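PDB 5O5C: putative decarboxylase involved in desferrioxamine biosynthesis from Erwinia amylovora, which probably decarboxylates lysine with the help of pyridoxal 5'-phosphate, a step in the biosynthesis of the siderophore desferrioxamine. Local coordinates for residues S173-A187 and A340-V352. Sequence-based numbering, arbitrary orientation.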
loop_
_atom_site.group_PDB
_atom_site.type_symbol
_atom_site.label_atom_id
_atom_site.label_comp_id
_atom_site.label_asym_id
_atom_site.label_seq_id
_atom_site.Cartn_x
_atom_site.Cartn_y
_atom_site.Cartn_z
ATOM N N SER B 173 -6.338 -4.334 5.388
ATOM C CA SER B 173 -6.907 -4.385 6.760
ATOM C C SER B 173 -7.767 -5.656 6.999
ATOM O O SER B 173 -7.625 -6.339 8.073
ATOM C CB SER B 173 -7.689 -3.112 7.006
ATOM O OG SER B 173 -6.821 -1.987 6.722
ATOM N N ASN B 174 -8.592 -6.000 5.998
ATOM C CA ASN B 174 -9.425 -7.214 6.050
ATOM C C ASN B 174 -8.576 -8.453 6.022
ATOM O O ASN B 174 -8.910 -9.418 6.683
ATOM C CB ASN B 174 -10.500 -7.279 4.971
ATOM C CG ASN B 174 -11.687 -6.369 5.255
ATOM O OD1 ASN B 174 -11.881 -5.907 6.388
ATOM N ND2 ASN B 174 -12.505 -6.136 4.240
ATOM N N LEU B 175 -7.451 -8.419 5.310
ATOM C CA LEU B 175 -6.530 -9.558 5.364
ATOM C C LEU B 175 -5.977 -9.723 6.777
ATOM O O LEU B 175 -5.965 -10.861 7.316
ATOM C CB LEU B 175 -5.415 -9.439 4.352
ATOM C CG LEU B 175 -4.275 -10.459 4.445
ATOM C CD1 LEU B 175 -4.816 -11.858 4.354
ATOM C CD2 LEU B 175 -3.277 -10.175 3.331
ATOM N N MET B 176 -5.608 -8.606 7.400
ATOM C CA MET B 176 -4.977 -8.684 8.715
ATOM C C MET B 176 -5.999 -9.202 9.704
ATOM O O MET B 176 -5.647 -10.014 10.570
ATOM C CB MET B 176 -4.431 -7.329 9.185
ATOM C CG MET B 176 -3.272 -6.784 8.402
ATOM S SD MET B 176 -2.813 -5.239 9.203
ATOM C CE MET B 176 -1.489 -4.609 8.180
ATOM N N ALA B 177 -7.261 -8.788 9.528
ATOM C CA ALA B 177 -8.377 -9.262 10.382
ATOM C C ALA B 177 -8.617 -10.776 10.342
ATOM O O ALA B 177 -8.768 -11.433 11.415
ATOM C CB ALA B 177 -9.672 -8.512 10.103
ATOM N N MET B 178 -8.623 -11.354 9.141
ATOM C CA MET B 178 -8.816 -12.785 9.044
ATOM C C MET B 178 -7.527 -13.541 9.463
ATOM O O MET B 178 -7.601 -14.665 9.950
ATOM C CB MET B 178 -9.273 -13.173 7.646
ATOM C CG MET B 178 -10.575 -12.511 7.196
ATOM S SD MET B 178 -11.944 -12.784 8.335
ATOM C CE MET B 178 -12.152 -14.481 8.341
ATOM N N LEU B 179 -6.367 -12.893 9.321
ATOM C CA LEU B 179 -5.117 -13.472 9.701
ATOM C C LEU B 179 -5.078 -13.642 11.247
ATOM O O LEU B 179 -4.816 -14.747 11.745
ATOM C CB LEU B 179 -3.958 -12.646 9.186
ATOM C CG LEU B 179 -2.517 -12.992 9.607
ATOM C CD1 LEU B 179 -2.067 -14.412 9.354
ATOM C CD2 LEU B 179 -1.611 -11.998 8.889
ATOM N N LEU B 180 -5.378 -12.551 11.949
ATOM C CA LEU B 180 -5.471 -12.544 13.383
ATOM C C LEU B 180 -6.556 -13.502 13.867
ATOM O O LEU B 180 -6.300 -14.253 14.777
ATOM C CB LEU B 180 -5.686 -11.149 13.954
ATOM C CG LEU B 180 -4.419 -10.358 14.228
ATOM C CD1 LEU B 180 -3.555 -10.263 12.995
ATOM C CD2 LEU B 180 -4.686 -8.958 14.743
ATOM N N ALA B 181 -7.733 -13.509 13.246
ATOM C CA ALA B 181 -8.808 -14.445 13.673
ATOM C C ALA B 181 -8.340 -15.848 13.549
ATOM O O ALA B 181 -8.493 -16.596 14.471
ATOM C CB ALA B 181 -10.084 -14.269 12.866
ATOM N N ARG B 182 -7.827 -16.214 12.387
ATOM C CA ARG B 182 -7.196 -17.497 12.141
ATOM C C ARG B 182 -6.130 -17.815 13.181
ATOM O O ARG B 182 -6.250 -18.849 13.867
ATOM C CB ARG B 182 -6.556 -17.557 10.749
ATOM C CG ARG B 182 -6.017 -18.917 10.350
ATOM C CD ARG B 182 -5.113 -18.825 9.137
ATOM N NE ARG B 182 -3.823 -18.224 9.519
ATOM C CZ ARG B 182 -2.790 -18.032 8.718
ATOM N NH1 ARG B 182 -2.816 -18.393 7.435
ATOM N NH2 ARG B 182 -1.696 -17.482 9.210
ATOM N N ASP B 183 -5.083 -16.980 13.278
ATOM C CA ASP B 183 -3.995 -17.269 14.227
ATOM C C ASP B 183 -4.358 -17.228 15.684
ATOM O O ASP B 183 -3.944 -18.104 16.424
ATOM C CB ASP B 183 -2.745 -16.434 13.993
ATOM C CG ASP B 183 -2.055 -16.766 12.685
ATOM O OD1 ASP B 183 -2.616 -17.486 11.855
ATOM O OD2 ASP B 183 -0.955 -16.273 12.488
ATOM N N SER B 184 -5.159 -16.271 16.120
ATOM C CA SER B 184 -5.597 -16.285 17.549
ATOM C C SER B 184 -6.415 -17.518 17.950
ATOM O O SER B 184 -6.328 -17.998 19.109
ATOM C CB SER B 184 -6.420 -15.082 17.873
ATOM O OG SER B 184 -7.678 -15.224 17.227
ATOM N N TRP B 185 -7.234 -18.011 17.021
ATOM C CA TRP B 185 -8.032 -19.199 17.259
ATOM C C TRP B 185 -7.098 -20.381 17.424
ATOM O O TRP B 185 -7.227 -21.144 18.383
ATOM C CB TRP B 185 -9.004 -19.494 16.118
ATOM C CG TRP B 185 -9.779 -20.759 16.365
ATOM C CD1 TRP B 185 -9.385 -22.033 16.082
ATOM C CD2 TRP B 185 -11.074 -20.865 16.966
ATOM N NE1 TRP B 185 -10.355 -22.926 16.452
ATOM C CE2 TRP B 185 -11.398 -22.244 17.012
ATOM C CE3 TRP B 185 -11.990 -19.935 17.472
ATOM C CZ2 TRP B 185 -12.601 -22.715 17.545
ATOM C CZ3 TRP B 185 -13.189 -20.396 18.004
ATOM C CH2 TRP B 185 -13.490 -21.787 18.030
ATOM N N CYS B 186 -6.163 -20.539 16.489
ATOM C CA CYS B 186 -5.178 -21.606 16.608
ATOM C C CYS B 186 -4.398 -21.596 17.932
ATOM O O CYS B 186 -4.106 -22.672 18.455
ATOM C CB CYS B 186 -4.184 -21.602 15.460
ATOM S SG CYS B 186 -3.181 -23.106 15.487
ATOM N N ALA B 187 -4.063 -20.419 18.465
ATOM C CA ALA B 187 -3.305 -20.320 19.760
ATOM C C ALA B 187 -4.098 -20.648 21.046
ATOM O O ALA B 187 -3.524 -20.988 22.111
ATOM C CB ALA B 187 -2.685 -18.942 19.891
ATOM N N ALA B 340 -6.698 2.218 7.728
ATOM C CA ALA B 340 -6.146 1.642 8.934
ATOM C C ALA B 340 -6.957 0.492 9.471
ATOM O O ALA B 340 -8.174 0.364 9.178
ATOM C CB ALA B 340 -6.004 2.721 10.006
ATOM N N PHE B 341 -6.240 -0.342 10.238
ATOM C CA PHE B 341 -6.750 -1.577 10.864
ATOM C C PHE B 341 -6.617 -1.488 12.387
ATOM O O PHE B 341 -5.569 -1.124 12.887
ATOM C CB PHE B 341 -5.934 -2.747 10.357
ATOM C CG PHE B 341 -6.272 -4.022 11.007
ATOM C CD1 PHE B 341 -7.483 -4.602 10.776
ATOM C CD2 PHE B 341 -5.411 -4.604 11.927
ATOM C CE1 PHE B 341 -7.856 -5.752 11.413
ATOM C CE2 PHE B 341 -5.758 -5.793 12.546
ATOM C CZ PHE B 341 -7.000 -6.349 12.309
ATOM N N PHE B 342 -7.668 -1.846 13.117
ATOM C CA PHE B 342 -7.708 -1.714 14.551
ATOM C C PHE B 342 -8.005 -3.030 15.226
ATOM O O PHE B 342 -8.854 -3.749 14.751
ATOM C CB PHE B 342 -8.747 -0.703 14.955
ATOM C CG PHE B 342 -8.439 0.652 14.462
ATOM C CD1 PHE B 342 -8.797 1.020 13.190
ATOM C CD2 PHE B 342 -7.697 1.526 15.232
ATOM C CE1 PHE B 342 -8.465 2.230 12.703
ATOM C CE2 PHE B 342 -7.333 2.743 14.727
ATOM C CZ PHE B 342 -7.712 3.100 13.463
ATOM N N VAL B 343 -7.330 -3.286 16.357
ATOM C CA VAL B 343 -7.597 -4.454 17.216
ATOM C C VAL B 343 -8.054 -4.092 18.663
ATOM O O VAL B 343 -7.649 -3.095 19.215
ATOM C CB VAL B 343 -6.397 -5.370 17.300
ATOM C CG1 VAL B 343 -6.186 -6.082 15.967
ATOM C CG2 VAL B 343 -5.135 -4.648 17.754
ATOM N N ARG B 344 -8.885 -4.929 19.256
ATOM C CA ARG B 344 -9.347 -4.720 20.615
ATOM C C ARG B 344 -8.162 -4.929 21.595
ATOM O O ARG B 344 -8.007 -4.180 22.521
ATOM C CB ARG B 344 -10.464 -5.707 20.914
ATOM C CG ARG B 344 -11.115 -5.533 22.245
ATOM C CD ARG B 344 -12.312 -6.460 22.460
ATOM N NE ARG B 344 -13.027 -5.866 23.559
ATOM C CZ ARG B 344 -14.212 -5.283 23.522
ATOM N NH1 ARG B 344 -14.885 -5.198 22.402
ATOM N NH2 ARG B 344 -14.721 -4.739 24.607
ATOM N N ASP B 345 -7.336 -5.931 21.308
ATOM C CA ASP B 345 -6.227 -6.379 22.124
ATOM C C ASP B 345 -4.933 -6.470 21.325
ATOM O O ASP B 345 -4.743 -7.379 20.520
ATOM C CB ASP B 345 -6.550 -7.741 22.728
ATOM C CG ASP B 345 -5.419 -8.258 23.657
ATOM O OD1 ASP B 345 -4.656 -7.428 24.212
ATOM O OD2 ASP B 345 -5.285 -9.498 23.777
ATOM N N LYS B 346 -4.026 -5.549 21.621
ATOM C CA LYS B 346 -2.791 -5.359 20.885
ATOM C C LYS B 346 -1.914 -6.582 20.854
ATOM O O LYS B 346 -1.130 -6.737 19.938
ATOM C CB LYS B 346 -1.986 -4.146 21.413
ATOM C CG LYS B 346 -1.468 -4.274 22.846
ATOM C CD LYS B 346 -0.358 -3.269 23.144
ATOM C CE LYS B 346 0.420 -3.696 24.391
ATOM N NZ LYS B 346 1.302 -2.630 24.948
ATOM N N HIS B 347 -2.064 -7.467 21.826
ATOM C CA HIS B 347 -1.317 -8.715 21.825
ATOM C C HIS B 347 -1.581 -9.588 20.619
ATOM O O HIS B 347 -0.718 -10.399 20.311
ATOM C CB HIS B 347 -1.490 -9.518 23.127
ATOM C CG HIS B 347 -0.972 -8.791 24.340
ATOM N ND1 HIS B 347 0.376 -8.651 24.613
ATOM C CD2 HIS B 347 -1.623 -8.155 25.345
ATOM C CE1 HIS B 347 0.534 -7.953 25.722
ATOM N NE2 HIS B 347 -0.666 -7.652 26.195
ATOM N N HIS B 348 -2.739 -9.448 19.947
ATOM C CA HIS B 348 -3.030 -10.295 18.806
ATOM C C HIS B 348 -2.159 -9.894 17.626
ATOM O O HIS B 348 -1.846 -10.755 16.799
ATOM C CB HIS B 348 -4.497 -10.295 18.386
ATOM C CG HIS B 348 -5.426 -10.870 19.398
ATOM N ND1 HIS B 348 -6.559 -10.200 19.801
ATOM C CD2 HIS B 348 -5.425 -12.057 20.068
ATOM C CE1 HIS B 348 -7.204 -10.929 20.687
ATOM N NE2 HIS B 348 -6.522 -12.046 20.893
ATOM N N LEU B 349 -1.759 -8.614 17.566
ATOM C CA LEU B 349 -0.853 -8.107 16.554
ATOM C C LEU B 349 0.480 -8.837 16.616
ATOM O O LEU B 349 1.184 -8.922 15.598
ATOM C CB LEU B 349 -0.683 -6.560 16.621
ATOM C CG LEU B 349 -1.956 -5.738 16.171
ATOM C CD1 LEU B 349 -1.931 -4.307 16.622
ATOM C CD2 LEU B 349 -2.193 -5.749 14.676
ATOM N N SER B 350 0.818 -9.424 17.776
ATOM C CA SER B 350 2.037 -10.241 17.845
ATOM C C SER B 350 2.068 -11.293 16.710
ATOM O O SER B 350 3.146 -11.567 16.156
ATOM C CB SER B 350 2.289 -10.825 19.259
ATOM O OG SER B 350 1.740 -12.125 19.465
ATOM N N HIS B 351 0.921 -11.835 16.287
ATOM C CA HIS B 351 0.990 -12.818 15.169
ATOM C C HIS B 351 1.671 -12.263 13.882
ATOM O O HIS B 351 2.168 -13.010 13.089
ATOM C CB HIS B 351 -0.367 -13.498 14.874
ATOM C CG HIS B 351 -0.897 -14.274 16.043
ATOM N ND1 HIS B 351 -0.416 -15.520 16.381
ATOM C CD2 HIS B 351 -1.804 -13.947 16.998
ATOM C CE1 HIS B 351 -0.995 -15.917 17.504
ATOM N NE2 HIS B 351 -1.841 -14.980 17.896
ATOM N N VAL B 352 1.705 -10.951 13.689
ATOM C CA VAL B 352 2.308 -10.388 12.488
ATOM C C VAL B 352 3.818 -10.036 12.591
ATOM O O VAL B 352 4.471 -9.890 11.553
ATOM C CB VAL B 352 1.457 -9.208 12.022
ATOM C CG1 VAL B 352 2.143 -8.442 10.929
ATOM C CG2 VAL B 352 0.097 -9.709 11.525
#
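F341 packs its ring against the first turns of helix 173-187: M176 CB sits over the middle of one face, a CH-pi contact with CB 3.9 Å from the ring centroid, and M176 SD adds an oblique Met-aromatic contact. With CG anti to the backbone N (chi1 175°), the F341 ring reaches along the helix, where A177 CB meets CE1 at 3.6 Å and L180 CD2 abuts the ring edge. L180 fills the angle between strand and following turn. Its CD2 presses on V343 CG1 at 3.5 Å, a tight fit, while its CD1 meets V352 CG2, which also touches L179 CD2. Further along, D183 CB stands over one face of the H351 imidazole, offset toward its rim, in a CH-pi contact 3.7 Å from the centroid; the carboxylate is turned 79° from the ring. A187 CB borders that ring's edge, and S184 CB packs on H348 CD2. In this type I PLP fold, helix 173-187 packs on the mixed seven-stranded sheet, nearly parallel to strand 340-343 (axes 25° apart); no hydrogen bond crosses between the two segments. R182 grips D183 OD1 side-on, NE at 2.7 Å and NH2 at 2.8 Å, fixing the carboxylate beside H351; R182 also hydrogen-bonds backbone carbonyls of I225 and A224 of the second subunit. S173 OG hydrogen-bonds T167 OG1 and G169 O, and N174 touches PLP and hydrogen-bonds D298, S218 and H296.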